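Local structure of BauA (Acinetobacter baumannii, 6H7F) at residues A[100-105]-A[127-132]; A[119-124]-A[305-310]; A[310-315]-A[342-347]. The protein probably takes up siderophore-bound iron across the outer membrane as a TonB-dependent receptor, with acinetobactin as its likely siderophore. All blocks are in the same frame, centred on the assembly; numbering follows the deposited sequence.

Contact 1: A[100-105]-A[127-132]; sequences WSENYY and FYRTSP. With FV8 ((4~{S},5~{R})-2-[2,3-bis(oxidanyl)phenyl]-~{N}-[2-(1~{H}-imidazol-4-yl)ethyl]-5-methyl-~{N}-oxidanyl-4,5-dihydro-1,3-oxazole-4-carboxamide), chain E.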
loop_
_atom_site.group_PDB
_atom_site.type_symbol
_atom_site.label_atom_id
_atom_site.label_comp_id
_atom_site.label_asym_id
_atom_site.label_seq_id
_atom_site.Cartn_x
_atom_site.Cartn_y
_atom_site.Cartn_z
ATOM N N TRP A 100 2.453 -26.823 -4.365
ATOM C CA TRP A 100 3.015 -28.083 -3.909
ATOM C C TRP A 100 4.364 -28.347 -4.608
ATOM O O TRP A 100 5.083 -29.254 -4.212
ATOM C CB TRP A 100 2.025 -29.243 -4.097
ATOM C CG TRP A 100 1.423 -29.312 -5.458
ATOM C CD1 TRP A 100 0.280 -28.698 -5.880
ATOM C CD2 TRP A 100 1.937 -30.024 -6.590
ATOM N NE1 TRP A 100 0.037 -28.995 -7.189
ATOM C CE2 TRP A 100 1.049 -29.785 -7.663
ATOM C CE3 TRP A 100 3.065 -30.816 -6.812
ATOM C CZ2 TRP A 100 1.244 -30.334 -8.931
ATOM C CZ3 TRP A 100 3.272 -31.340 -8.075
ATOM C CH2 TRP A 100 2.378 -31.094 -9.117
ATOM N N SER A 101 4.699 -27.536 -5.620
ATOM C CA SER A 101 6.053 -27.522 -6.222
ATOM C C SER A 101 6.300 -26.180 -6.920
ATOM O O SER A 101 5.362 -25.421 -7.203
ATOM C CB SER A 101 6.240 -28.666 -7.197
ATOM O OG SER A 101 5.667 -28.352 -8.457
ATOM N N GLU A 102 7.569 -25.922 -7.228
ATOM C CA GLU A 102 7.948 -24.895 -8.176
ATOM C C GLU A 102 7.362 -25.255 -9.543
ATOM O O GLU A 102 7.046 -26.418 -9.822
ATOM C CB GLU A 102 9.471 -24.743 -8.224
ATOM C CG GLU A 102 10.095 -24.323 -6.890
ATOM C CD GLU A 102 11.535 -23.818 -6.976
ATOM O OE1 GLU A 102 11.799 -22.930 -7.824
ATOM O OE2 GLU A 102 12.396 -24.329 -6.219
ATOM N N ASN A 103 7.206 -24.241 -10.388
ATOM C CA ASN A 103 6.726 -24.425 -11.721
ATOM C C ASN A 103 7.325 -23.342 -12.618
ATOM O O ASN A 103 7.016 -22.151 -12.465
ATOM C CB ASN A 103 5.204 -24.384 -11.787
ATOM C CG ASN A 103 4.681 -24.746 -13.154
ATOM O OD1 ASN A 103 5.132 -25.723 -13.760
ATOM N ND2 ASN A 103 3.752 -23.954 -13.659
ATOM N N TYR A 104 8.149 -23.765 -13.578
ATOM C CA TYR A 104 8.687 -22.852 -14.560
ATOM C C TYR A 104 8.864 -23.553 -15.913
ATOM O O TYR A 104 9.031 -24.770 -15.987
ATOM C CB TYR A 104 9.993 -22.238 -14.055
ATOM C CG TYR A 104 11.010 -23.223 -13.545
ATOM C CD1 TYR A 104 11.899 -23.852 -14.402
ATOM C CD2 TYR A 104 11.108 -23.502 -12.193
ATOM C CE1 TYR A 104 12.852 -24.741 -13.929
ATOM C CE2 TYR A 104 12.057 -24.384 -11.701
ATOM C CZ TYR A 104 12.920 -25.027 -12.575
ATOM O OH TYR A 104 13.838 -25.921 -12.098
ATOM N N TYR A 105 8.777 -22.747 -16.974
ATOM C CA TYR A 105 9.025 -23.146 -18.335
ATOM C C TYR A 105 10.313 -22.479 -18.813
ATOM O O TYR A 105 10.614 -21.354 -18.418
ATOM C CB TYR A 105 7.883 -22.715 -19.260
ATOM C CG TYR A 105 6.540 -23.336 -18.977
ATOM C CD1 TYR A 105 5.777 -22.931 -17.896
ATOM C CD2 TYR A 105 6.017 -24.311 -19.808
ATOM C CE1 TYR A 105 4.529 -23.478 -17.654
ATOM C CE2 TYR A 105 4.771 -24.865 -19.580
ATOM C CZ TYR A 105 4.025 -24.454 -18.496
ATOM O OH TYR A 105 2.802 -25.023 -18.263
ATOM N N PHE A 127 12.980 -32.760 -4.498
ATOM C CA PHE A 127 12.101 -33.273 -5.539
ATOM C C PHE A 127 11.305 -32.128 -6.198
ATOM O O PHE A 127 11.200 -32.082 -7.428
ATOM C CB PHE A 127 11.174 -34.338 -4.960
ATOM C CG PHE A 127 10.559 -35.266 -5.974
ATOM C CD1 PHE A 127 11.313 -36.254 -6.593
ATOM C CD2 PHE A 127 9.216 -35.170 -6.291
ATOM C CE1 PHE A 127 10.735 -37.112 -7.516
ATOM C CE2 PHE A 127 8.640 -36.035 -7.208
ATOM C CZ PHE A 127 9.398 -37.010 -7.814
ATOM N N TYR A 128 10.741 -31.224 -5.380
ATOM C CA TYR A 128 9.669 -30.311 -5.823
ATOM C C TYR A 128 10.011 -28.824 -5.548
ATOM O O TYR A 128 9.573 -27.948 -6.294
ATOM C CB TYR A 128 8.335 -30.687 -5.173
ATOM C CG TYR A 128 7.551 -31.765 -5.887
ATOM C CD1 TYR A 128 7.681 -31.984 -7.249
ATOM C CD2 TYR A 128 6.675 -32.577 -5.189
ATOM C CE1 TYR A 128 6.962 -32.976 -7.898
ATOM C CE2 TYR A 128 5.940 -33.565 -5.824
ATOM C CZ TYR A 128 6.085 -33.766 -7.183
ATOM O OH TYR A 128 5.370 -34.746 -7.807
ATOM N N ARG A 129 10.752 -28.526 -4.478
ATOM C CA ARG A 129 11.145 -27.139 -4.182
ATOM C C ARG A 129 12.486 -27.130 -3.442
ATOM O O ARG A 129 12.703 -27.915 -2.524
ATOM C CB ARG A 129 10.081 -26.417 -3.342
ATOM C CG ARG A 129 10.485 -25.014 -2.884
ATOM C CD ARG A 129 9.315 -24.034 -2.778
ATOM N NE ARG A 129 8.246 -24.587 -1.975
ATOM C CZ ARG A 129 6.990 -24.772 -2.381
ATOM N NH1 ARG A 129 6.542 -24.191 -3.488
ATOM N NH2 ARG A 129 6.180 -25.503 -1.637
ATOM N N THR A 130 13.342 -26.177 -3.822
ATOM C CA THR A 130 14.692 -26.082 -3.315
ATOM C C THR A 130 14.962 -24.650 -2.845
ATOM O O THR A 130 14.940 -23.708 -3.648
ATOM C CB THR A 130 15.719 -26.470 -4.394
ATOM O OG1 THR A 130 15.424 -27.794 -4.841
ATOM C CG2 THR A 130 17.145 -26.401 -3.883
ATOM N N SER A 131 15.284 -24.507 -1.562
ATOM C CA SER A 131 15.745 -23.241 -1.020
ATOM C C SER A 131 17.233 -23.092 -1.324
ATOM O O SER A 131 17.973 -24.052 -1.209
ATOM C CB SER A 131 15.441 -23.139 0.450
ATOM O OG SER A 131 15.411 -21.776 0.867
ATOM N N PRO A 132 17.680 -21.930 -1.856
ATOM C CA PRO A 132 18.994 -21.825 -2.501
ATOM C C PRO A 132 20.216 -21.488 -1.620
ATOM O O PRO A 132 21.260 -21.113 -2.147
ATOM C CB PRO A 132 18.770 -20.673 -3.496
ATOM C CG PRO A 132 17.768 -19.775 -2.803
ATOM C CD PRO A 132 16.859 -20.725 -2.050
HETATM C CAJ FV8 E . 2.560 -36.940 -7.965
HETATM N NAN FV8 E . 2.073 -38.170 -8.080
HETATM C CAI FV8 E . 0.714 -38.055 -8.222
HETATM N NAO FV8 E . 0.341 -36.732 -8.207
HETATM C CAT FV8 E . 1.499 -36.077 -8.057
HETATM C CAK FV8 E . 1.653 -34.572 -7.983
HETATM C CAL FV8 E . 1.098 -34.039 -6.652
HETATM N NAY FV8 E . -0.324 -34.360 -6.579
HETATM O OAE FV8 E . -1.037 -34.425 -7.748
HETATM C C FV8 E . -0.948 -34.548 -5.435
HETATM O O FV8 E . -0.341 -34.470 -4.330
HETATM C CA FV8 E . -2.308 -34.915 -5.607
HETATM N N FV8 E . -2.390 -36.179 -6.406
HETATM C CB FV8 E . -3.009 -35.276 -4.312
HETATM C CG2 FV8 E . -4.344 -34.512 -4.132
HETATM O OG1 FV8 E . -3.366 -36.657 -4.434
HETATM C CAR FV8 E . -3.037 -37.110 -5.677
HETATM C CAV FV8 E . -3.223 -38.403 -6.039
HETATM C CAH FV8 E . -3.797 -39.291 -5.122
HETATM C CAF FV8 E . -3.998 -40.642 -5.453
HETATM C CAG FV8 E . -3.594 -41.134 -6.709
HETATM C CAS FV8 E . -3.003 -40.250 -7.616
HETATM O OAC FV8 E . -2.585 -40.630 -8.862
HETATM C CAU FV8 E . -2.816 -38.911 -7.256
HETATM O OAD FV8 E . -2.263 -38.069 -8.148
#
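The edge of the Trp100 ring points into a face of Tyr128. The planes stand at 79°, a T-shaped (edge-to-face) pair. Phe127 covers the opposite face of Tyr128 with its CD2 over the ring centre. Trp100 in turn has Ser101 OG over one face and CAL of the siderophore FV8 over the other, both near the rim of the ring. These residues sit on two loops of the plug domain, the part that fills the barrel of a TonB-dependent receptor. Trp100 CG lies between the backbone N and the carbonyl carbon (chi1 49°). That rotation brings the far edge of the indole back to the other loop, and CZ3 comes 3.8 Å from Tyr128 CZ. The same CZ3 is 3.6 Å from FV8 CAK, and Tyr128 OH is 3.6 Å from FV8 CAJ. The aromatic pair therefore forms part of the siderophore pocket.

Behind the rings the loops are joined by hydrogen bonds. Glu102 N donates to Tyr128 O at 3.0 Å. Arg129 turns its polar end to a salt bridge with Asp249 and a hydrogen bond to Gly99 O. Glu102 OE1 is hydrogen-bonded to Thr81 OG1. Its OE2 accepts Thr130 N at 3.2 Å, nearly along the C-O axis.

Contact 2: A[119-124]-A[305-310]; sequences NGLFGI and YAAYGQ. With C8E ((hydroxyethyloxy)tri(ethyloxy)octane), chain H; EDO (1,2-ethanediol), chain N.
Leu121 has CG trans to the backbone N (chi1 -169°), which sends its two methyls toward strand 305-310. In Ile124, chi1 of -51° and chi2 of -59° carry CD1 to the same strand, although its CB starts off to one side. Together they form a plug-to-barrel contact of the TonB-dependent receptor fold: a short, weakly bonded plug strand lies against the inner side of a barrel strand.

The packing sets two methyls on the backbone at Gly309. Leu121 CD2 lies 3.8 Å from Gly309 N, and Ile124 CD1 lies 3.6 Å from Gly309 C. Gly309 has no side chain, and both methyls rest directly on its backbone. Leu121 CD1 reaches Ala307 CB more loosely, at 4.4 Å. Met291 of the adjacent barrel strand also touches Leu121.

Tyr308 and Gln310 point away from the plug, on the face where a detergent molecule, C8E, is bound. There Tyr308 OH donates to Gln310 OE1 in the carbonyl plane at 2.9 Å. On the plug side, an ethanediol probably left from crystallisation accepts Phe122 N through its O1 at 3.0 Å.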
loop_
_atom_site.group_PDB
_atom_site.type_symbol
_atom_site.label_atom_id
_atom_site.label_comp_id
_atom_site.label_asym_id
_atom_site.label_seq_id
_atom_site.Cartn_x
_atom_site.Cartn_y
_atom_site.Cartn_z
ATOM N N ASN A 119 26.049 -30.019 -9.041
ATOM C CA ASN A 119 27.413 -30.181 -9.496
ATOM C C ASN A 119 27.432 -31.226 -10.621
ATOM O O ASN A 119 28.221 -32.142 -10.602
ATOM C CB ASN A 119 28.346 -30.588 -8.351
ATOM C CG ASN A 119 28.348 -29.612 -7.198
ATOM O OD1 ASN A 119 28.404 -28.402 -7.399
ATOM N ND2 ASN A 119 28.304 -30.130 -5.987
ATOM N N GLY A 120 26.512 -31.077 -11.574
ATOM C CA GLY A 120 26.502 -31.853 -12.798
ATOM C C GLY A 120 25.734 -33.169 -12.688
ATOM O O GLY A 120 25.482 -33.798 -13.697
ATOM N N LEU A 121 25.348 -33.571 -11.471
ATOM C CA LEU A 121 24.743 -34.890 -11.228
ATOM C C LEU A 121 23.229 -34.784 -10.967
ATOM O O LEU A 121 22.777 -33.984 -10.131
ATOM C CB LEU A 121 25.437 -35.517 -10.026
ATOM C CG LEU A 121 25.110 -36.993 -9.802
ATOM C CD1 LEU A 121 25.669 -37.859 -10.926
ATOM C CD2 LEU A 121 25.645 -37.453 -8.460
ATOM N N PHE A 122 22.456 -35.649 -11.628
ATOM C CA PHE A 122 20.991 -35.642 -11.521
ATOM C C PHE A 122 20.570 -36.576 -10.391
ATOM O O PHE A 122 21.350 -37.390 -9.937
ATOM C CB PHE A 122 20.346 -35.994 -12.861
ATOM C CG PHE A 122 20.610 -34.980 -13.943
ATOM C CD1 PHE A 122 19.770 -33.897 -14.126
ATOM C CD2 PHE A 122 21.742 -35.071 -14.738
ATOM C CE1 PHE A 122 20.031 -32.950 -15.104
ATOM C CE2 PHE A 122 22.008 -34.117 -15.709
ATOM C CZ PHE A 122 21.144 -33.065 -15.900
ATOM N N GLY A 123 19.356 -36.377 -9.873
ATOM C CA GLY A 123 18.767 -37.312 -8.905
ATOM C C GLY A 123 19.161 -37.009 -7.469
ATOM O O GLY A 123 18.898 -37.812 -6.578
ATOM N N ILE A 124 19.754 -35.832 -7.224
ATOM C CA ILE A 124 20.279 -35.501 -5.886
ATOM C C ILE A 124 19.437 -34.396 -5.219
ATOM O O ILE A 124 19.223 -34.440 -4.023
ATOM C CB ILE A 124 21.757 -35.098 -5.966
ATOM C CG1 ILE A 124 22.577 -36.132 -6.741
ATOM C CG2 ILE A 124 22.321 -34.866 -4.571
ATOM C CD1 ILE A 124 22.531 -37.526 -6.138
ATOM N N TYR A 305 37.298 -39.086 -14.044
ATOM C CA TYR A 305 36.422 -38.568 -13.009
ATOM C C TYR A 305 35.325 -39.586 -12.719
ATOM O O TYR A 305 34.952 -40.373 -13.593
ATOM C CB TYR A 305 35.829 -37.222 -13.428
ATOM C CG TYR A 305 34.756 -37.300 -14.483
ATOM C CD1 TYR A 305 33.420 -37.460 -14.136
ATOM C CD2 TYR A 305 35.067 -37.198 -15.828
ATOM C CE1 TYR A 305 32.427 -37.519 -15.098
ATOM C CE2 TYR A 305 34.087 -37.260 -16.802
ATOM C CZ TYR A 305 32.760 -37.409 -16.435
ATOM O OH TYR A 305 31.778 -37.450 -17.383
ATOM N N ALA A 306 34.818 -39.547 -11.484
ATOM C CA ALA A 306 33.651 -40.311 -11.085
ATOM C C ALA A 306 32.815 -39.489 -10.101
ATOM O O ALA A 306 33.347 -38.765 -9.260
ATOM C CB ALA A 306 34.076 -41.625 -10.485
ATOM N N ALA A 307 31.495 -39.606 -10.241
ATOM C CA ALA A 307 30.546 -38.984 -9.346
ATOM C C ALA A 307 29.484 -40.017 -8.976
ATOM O O ALA A 307 28.948 -40.709 -9.841
ATOM C CB ALA A 307 29.938 -37.767 -10.002
ATOM N N TYR A 308 29.225 -40.137 -7.680
ATOM C CA TYR A 308 28.189 -40.993 -7.183
ATOM C C TYR A 308 27.386 -40.214 -6.136
ATOM O O TYR A 308 27.952 -39.461 -5.326
ATOM C CB TYR A 308 28.764 -42.287 -6.587
ATOM C CG TYR A 308 27.715 -43.171 -5.951
ATOM C CD1 TYR A 308 26.978 -44.063 -6.714
ATOM C CD2 TYR A 308 27.405 -43.073 -4.598
ATOM C CE1 TYR A 308 25.986 -44.854 -6.154
ATOM C CE2 TYR A 308 26.418 -43.860 -4.020
ATOM C CZ TYR A 308 25.705 -44.756 -4.802
ATOM O OH TYR A 308 24.729 -45.543 -4.259
ATOM N N GLY A 309 26.071 -40.433 -6.132
ATOM C CA GLY A 309 25.214 -39.845 -5.142
ATOM C C GLY A 309 23.939 -40.631 -4.943
ATOM O O GLY A 309 23.603 -41.533 -5.758
ATOM N N GLN A 310 23.226 -40.278 -3.863
ATOM C CA GLN A 310 21.892 -40.768 -3.594
ATOM C C GLN A 310 21.074 -39.718 -2.826
ATOM O O GLN A 310 21.614 -38.766 -2.241
ATOM C CB GLN A 310 21.944 -42.081 -2.820
ATOM C CG GLN A 310 22.993 -42.131 -1.727
ATOM C CD GLN A 310 23.089 -43.532 -1.171
ATOM O OE1 GLN A 310 23.383 -44.488 -1.894
ATOM N NE2 GLN A 310 22.782 -43.667 0.110
HETATM C C1 C8E H . 24.094 -33.274 6.581
HETATM C C2 C8E H . 22.879 -34.169 6.613
HETATM C C3 C8E H . 23.243 -35.605 6.228
HETATM C C4 C8E H . 22.100 -36.360 5.520
HETATM C C5 C8E H . 22.610 -37.169 4.320
HETATM C C6 C8E H . 21.736 -38.399 4.035
HETATM C C7 C8E H . 22.126 -39.122 2.726
HETATM C C8 C8E H . 20.891 -39.640 1.964
HETATM O O9 C8E H . 21.081 -40.992 1.545
HETATM C C10 C8E H . 19.876 -41.781 1.507
HETATM C C11 C8E H . 20.082 -43.241 1.952
HETATM C C1 EDO N . 23.492 -39.025 -13.606
HETATM O O1 EDO N . 23.360 -37.582 -13.682
HETATM C C2 EDO N . 22.169 -39.762 -13.859
HETATM O O2 EDO N . 21.501 -39.311 -15.061
#

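Contact 3: A[310-315]-A[342-347]; sequences QSTTEY and DVDKKS. With FV8 ((4~{S},5~{R})-2-[2,3-bis(oxidanyl)phenyl]-~{N}-[2-(1~{H}-imidazol-4-yl)ethyl]-5-methyl-~{N}-oxidanyl-4,5-dihydro-1,3-oxazole-4-carboxamide), chain E; C8E ((hydroxyethyloxy)tri(ethyloxy)octane), chain H.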
loop_
_atom_site.group_PDB
_atom_site.type_symbol
_atom_site.label_atom_id
_atom_site.label_comp_id
_atom_site.label_asym_id
_atom_site.label_seq_id
_atom_site.Cartn_x
_atom_site.Cartn_y
_atom_site.Cartn_z
ATOM N N GLN A 310 23.226 -40.278 -3.863
ATOM C CA GLN A 310 21.892 -40.768 -3.594
ATOM C C GLN A 310 21.074 -39.718 -2.826
ATOM O O GLN A 310 21.614 -38.766 -2.241
ATOM C CB GLN A 310 21.944 -42.081 -2.820
ATOM C CG GLN A 310 22.993 -42.131 -1.727
ATOM C CD GLN A 310 23.089 -43.532 -1.171
ATOM O OE1 GLN A 310 23.383 -44.488 -1.894
ATOM N NE2 GLN A 310 22.782 -43.667 0.110
ATOM N N SER A 311 19.754 -39.909 -2.851
ATOM C CA SER A 311 18.815 -39.027 -2.190
ATOM C C SER A 311 17.548 -39.812 -1.877
ATOM O O SER A 311 17.280 -40.831 -2.499
ATOM C CB SER A 311 18.496 -37.812 -3.031
ATOM O OG SER A 311 17.721 -38.183 -4.172
ATOM N N THR A 312 16.791 -39.307 -0.908
ATOM C CA THR A 312 15.473 -39.788 -0.592
ATOM C C THR A 312 14.526 -38.588 -0.548
ATOM O O THR A 312 14.911 -37.486 -0.153
ATOM C CB THR A 312 15.452 -40.563 0.739
ATOM O OG1 THR A 312 15.906 -39.683 1.774
ATOM C CG2 THR A 312 16.320 -41.803 0.703
ATOM N N THR A 313 13.291 -38.839 -0.969
ATOM C CA THR A 313 12.213 -37.910 -0.926
ATOM C C THR A 313 11.046 -38.579 -0.207
ATOM O O THR A 313 10.676 -39.707 -0.558
ATOM C CB THR A 313 11.824 -37.481 -2.345
ATOM O OG1 THR A 313 12.901 -36.715 -2.883
ATOM C CG2 THR A 313 10.549 -36.669 -2.393
ATOM N N GLU A 314 10.488 -37.883 0.791
ATOM C CA GLU A 314 9.167 -38.199 1.356
ATOM C C GLU A 314 8.220 -37.020 1.108
ATOM O O GLU A 314 8.436 -35.930 1.629
ATOM C CB GLU A 314 9.269 -38.504 2.850
ATOM C CG GLU A 314 10.264 -39.609 3.184
ATOM C CD GLU A 314 10.572 -39.784 4.671
ATOM O OE1 GLU A 314 9.895 -39.154 5.507
ATOM O OE2 GLU A 314 11.493 -40.537 4.985
ATOM N N TYR A 315 7.207 -37.256 0.272
ATOM C CA TYR A 315 6.152 -36.296 -0.063
ATOM C C TYR A 315 4.845 -36.723 0.599
ATOM O O TYR A 315 4.461 -37.909 0.541
ATOM C CB TYR A 315 5.925 -36.245 -1.574
ATOM C CG TYR A 315 4.799 -35.355 -2.051
ATOM C CD1 TYR A 315 5.021 -34.034 -2.389
ATOM C CD2 TYR A 315 3.517 -35.851 -2.222
ATOM C CE1 TYR A 315 4.004 -33.220 -2.861
ATOM C CE2 TYR A 315 2.497 -35.065 -2.715
ATOM C CZ TYR A 315 2.739 -33.739 -3.033
ATOM O OH TYR A 315 1.729 -32.951 -3.504
ATOM N N ASP A 342 7.269 -42.208 -1.276
ATOM C CA ASP A 342 8.662 -42.325 -0.816
ATOM C C ASP A 342 9.491 -42.824 -1.986
ATOM O O ASP A 342 9.107 -43.791 -2.646
ATOM C CB ASP A 342 8.808 -43.304 0.357
ATOM C CG ASP A 342 7.941 -42.947 1.554
ATOM O OD1 ASP A 342 7.873 -41.749 1.884
ATOM O OD2 ASP A 342 7.335 -43.869 2.139
ATOM N N VAL A 343 10.595 -42.138 -2.266
ATOM C CA VAL A 343 11.415 -42.516 -3.370
ATOM C C VAL A 343 12.879 -42.503 -2.916
ATOM O O VAL A 343 13.305 -41.611 -2.205
ATOM C CB VAL A 343 11.119 -41.663 -4.624
ATOM C CG1 VAL A 343 10.817 -40.227 -4.296
ATOM C CG2 VAL A 343 12.219 -41.762 -5.671
ATOM N N ASP A 344 13.575 -43.609 -3.230
ATOM C CA ASP A 344 15.020 -43.798 -2.995
ATOM C C ASP A 344 15.738 -43.771 -4.343
ATOM O O ASP A 344 15.431 -44.575 -5.246
ATOM C CB ASP A 344 15.334 -45.134 -2.304
ATOM C CG ASP A 344 14.954 -45.197 -0.835
ATOM O OD1 ASP A 344 15.218 -44.211 -0.124
ATOM O OD2 ASP A 344 14.392 -46.237 -0.412
ATOM N N LYS A 345 16.722 -42.885 -4.451
ATOM C CA LYS A 345 17.378 -42.587 -5.706
ATOM C C LYS A 345 18.876 -42.883 -5.575
ATOM O O LYS A 345 19.486 -42.591 -4.540
ATOM C CB LYS A 345 17.143 -41.117 -6.089
ATOM C CG LYS A 345 15.714 -40.775 -6.490
ATOM C CD LYS A 345 15.352 -39.301 -6.360
ATOM C CE LYS A 345 14.814 -38.956 -4.993
ATOM N NZ LYS A 345 15.109 -37.548 -4.634
ATOM N N LYS A 346 19.471 -43.388 -6.663
ATOM C CA LYS A 346 20.926 -43.488 -6.803
ATOM C C LYS A 346 21.319 -43.027 -8.206
ATOM O O LYS A 346 20.605 -43.283 -9.167
ATOM C CB LYS A 346 21.416 -44.930 -6.639
ATOM C CG LYS A 346 21.214 -45.582 -5.280
ATOM C CD LYS A 346 21.450 -47.096 -5.344
ATOM C CE LYS A 346 21.596 -47.749 -3.987
ATOM N NZ LYS A 346 20.365 -47.594 -3.178
ATOM N N SER A 347 22.495 -42.413 -8.305
ATOM C CA SER A 347 22.923 -41.716 -9.495
ATOM C C SER A 347 24.450 -41.812 -9.619
ATOM O O SER A 347 25.152 -41.681 -8.645
ATOM C CB SER A 347 22.474 -40.283 -9.424
ATOM O OG SER A 347 22.604 -39.666 -10.678
HETATM C CAJ FV8 E . 2.560 -36.940 -7.965
HETATM N NAN FV8 E . 2.073 -38.170 -8.080
HETATM C CAI FV8 E . 0.714 -38.055 -8.222
HETATM N NAO FV8 E . 0.341 -36.732 -8.207
HETATM C CAT FV8 E . 1.499 -36.077 -8.057
HETATM C CAK FV8 E . 1.653 -34.572 -7.983
HETATM C CAL FV8 E . 1.098 -34.039 -6.652
HETATM N NAY FV8 E . -0.324 -34.360 -6.579
HETATM O OAE FV8 E . -1.037 -34.425 -7.748
HETATM C C FV8 E . -0.948 -34.548 -5.435
HETATM O O FV8 E . -0.341 -34.470 -4.330
HETATM C CA FV8 E . -2.308 -34.915 -5.607
HETATM N N FV8 E . -2.390 -36.179 -6.406
HETATM C CB FV8 E . -3.009 -35.276 -4.312
HETATM C CG2 FV8 E . -4.344 -34.512 -4.132
HETATM O OG1 FV8 E . -3.366 -36.657 -4.434
HETATM C CAR FV8 E . -3.037 -37.110 -5.677
HETATM C CAV FV8 E . -3.223 -38.403 -6.039
HETATM C CAH FV8 E . -3.797 -39.291 -5.122
HETATM C CAF FV8 E . -3.998 -40.642 -5.453
HETATM C CAG FV8 E . -3.594 -41.134 -6.709
HETATM C CAS FV8 E . -3.003 -40.250 -7.616
HETATM O OAC FV8 E . -2.585 -40.630 -8.862
HETATM C CAU FV8 E . -2.816 -38.911 -7.256
HETATM O OAD FV8 E . -2.263 -38.069 -8.148
HETATM C C1 C8E H . 24.094 -33.274 6.581
HETATM C C2 C8E H . 22.879 -34.169 6.613
HETATM C C3 C8E H . 23.243 -35.605 6.228
HETATM C C4 C8E H . 22.100 -36.360 5.520
HETATM C C5 C8E H . 22.610 -37.169 4.320
HETATM C C6 C8E H . 21.736 -38.399 4.035
HETATM C C7 C8E H . 22.126 -39.122 2.726
HETATM C C8 C8E H . 20.891 -39.640 1.964
HETATM O O9 C8E H . 21.081 -40.992 1.545
HETATM C C10 C8E H . 19.876 -41.781 1.507
HETATM C C11 C8E H . 20.082 -43.241 1.952
HETATM O O HOH W 1 5.692 -39.810 2.340
#
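Strands 310-315 and 342-347 run antiparallel, their axes 4.7 Å apart at closest and their directions 164° apart, with Ser311-Lys345 and Thr313-Val343 as hydrogen-bonded pairs and Gln310-Lys346, Thr312-Asp344 and Glu314-Asp342 as non-hydrogen-bonded pairs.

Lys345 is the main side chain on the face turned to the plug. Its chain bends at chi3 (-89°) and crosses to the other strand. NZ donates to Ser311 OG at 2.7 Å and to Thr313 OG1 at 2.9 Å. The ammonium of this buried residue thus bridges two hydroxyls two residues apart. Each has a further partner: Ser311 OG bonds to Gly123 O of the plug, and Thr313 OG1 to Asp287 of the next strand. Alongside, Thr313 CB packs on Val343 CG1 at 3.5 Å.

On the other face, Asp342 and Glu314 cross with their carboxylate planes 68° apart. Asp342 OD1 touches the chain carbon Glu314 CG at 3.5 Å. C8E lies on this face too, with its C10 3.6 Å from Thr312 CG2.

At the end of segment 310-315, Tyr315 OH donates to FV8 O at 2.7 Å, and the oxygen lies at the ring edge. The outer face is where C8E is bound here. Neighbouring antiparallel strands with one face to the plug and one to the outside are characteristic of the TonB-dependent receptor barrel, in this case running up to the siderophore site.

In the fold
From the N terminus the chain first builds the plug. Contact 1 closes a loop within it, joining 100-105 to 127-132. Segment 119-124 lies inside that loop, but its partner 305-310 is far along in the barrel, so contacts 1 and 2 cross. Contact 2 ties plug to barrel wall. Contact 3 follows in series along the same strand, sharing Gln310, and closes the connection between strands 302-318 and 331-358. Phe122 O probably accepts a hydrogen bond from Ser347 OG, linking contacts 2 and 3. Contacts 1 and 3 meet where Phe127 packs on Thr313 and Tyr128 on Tyr315, and both touch FV8.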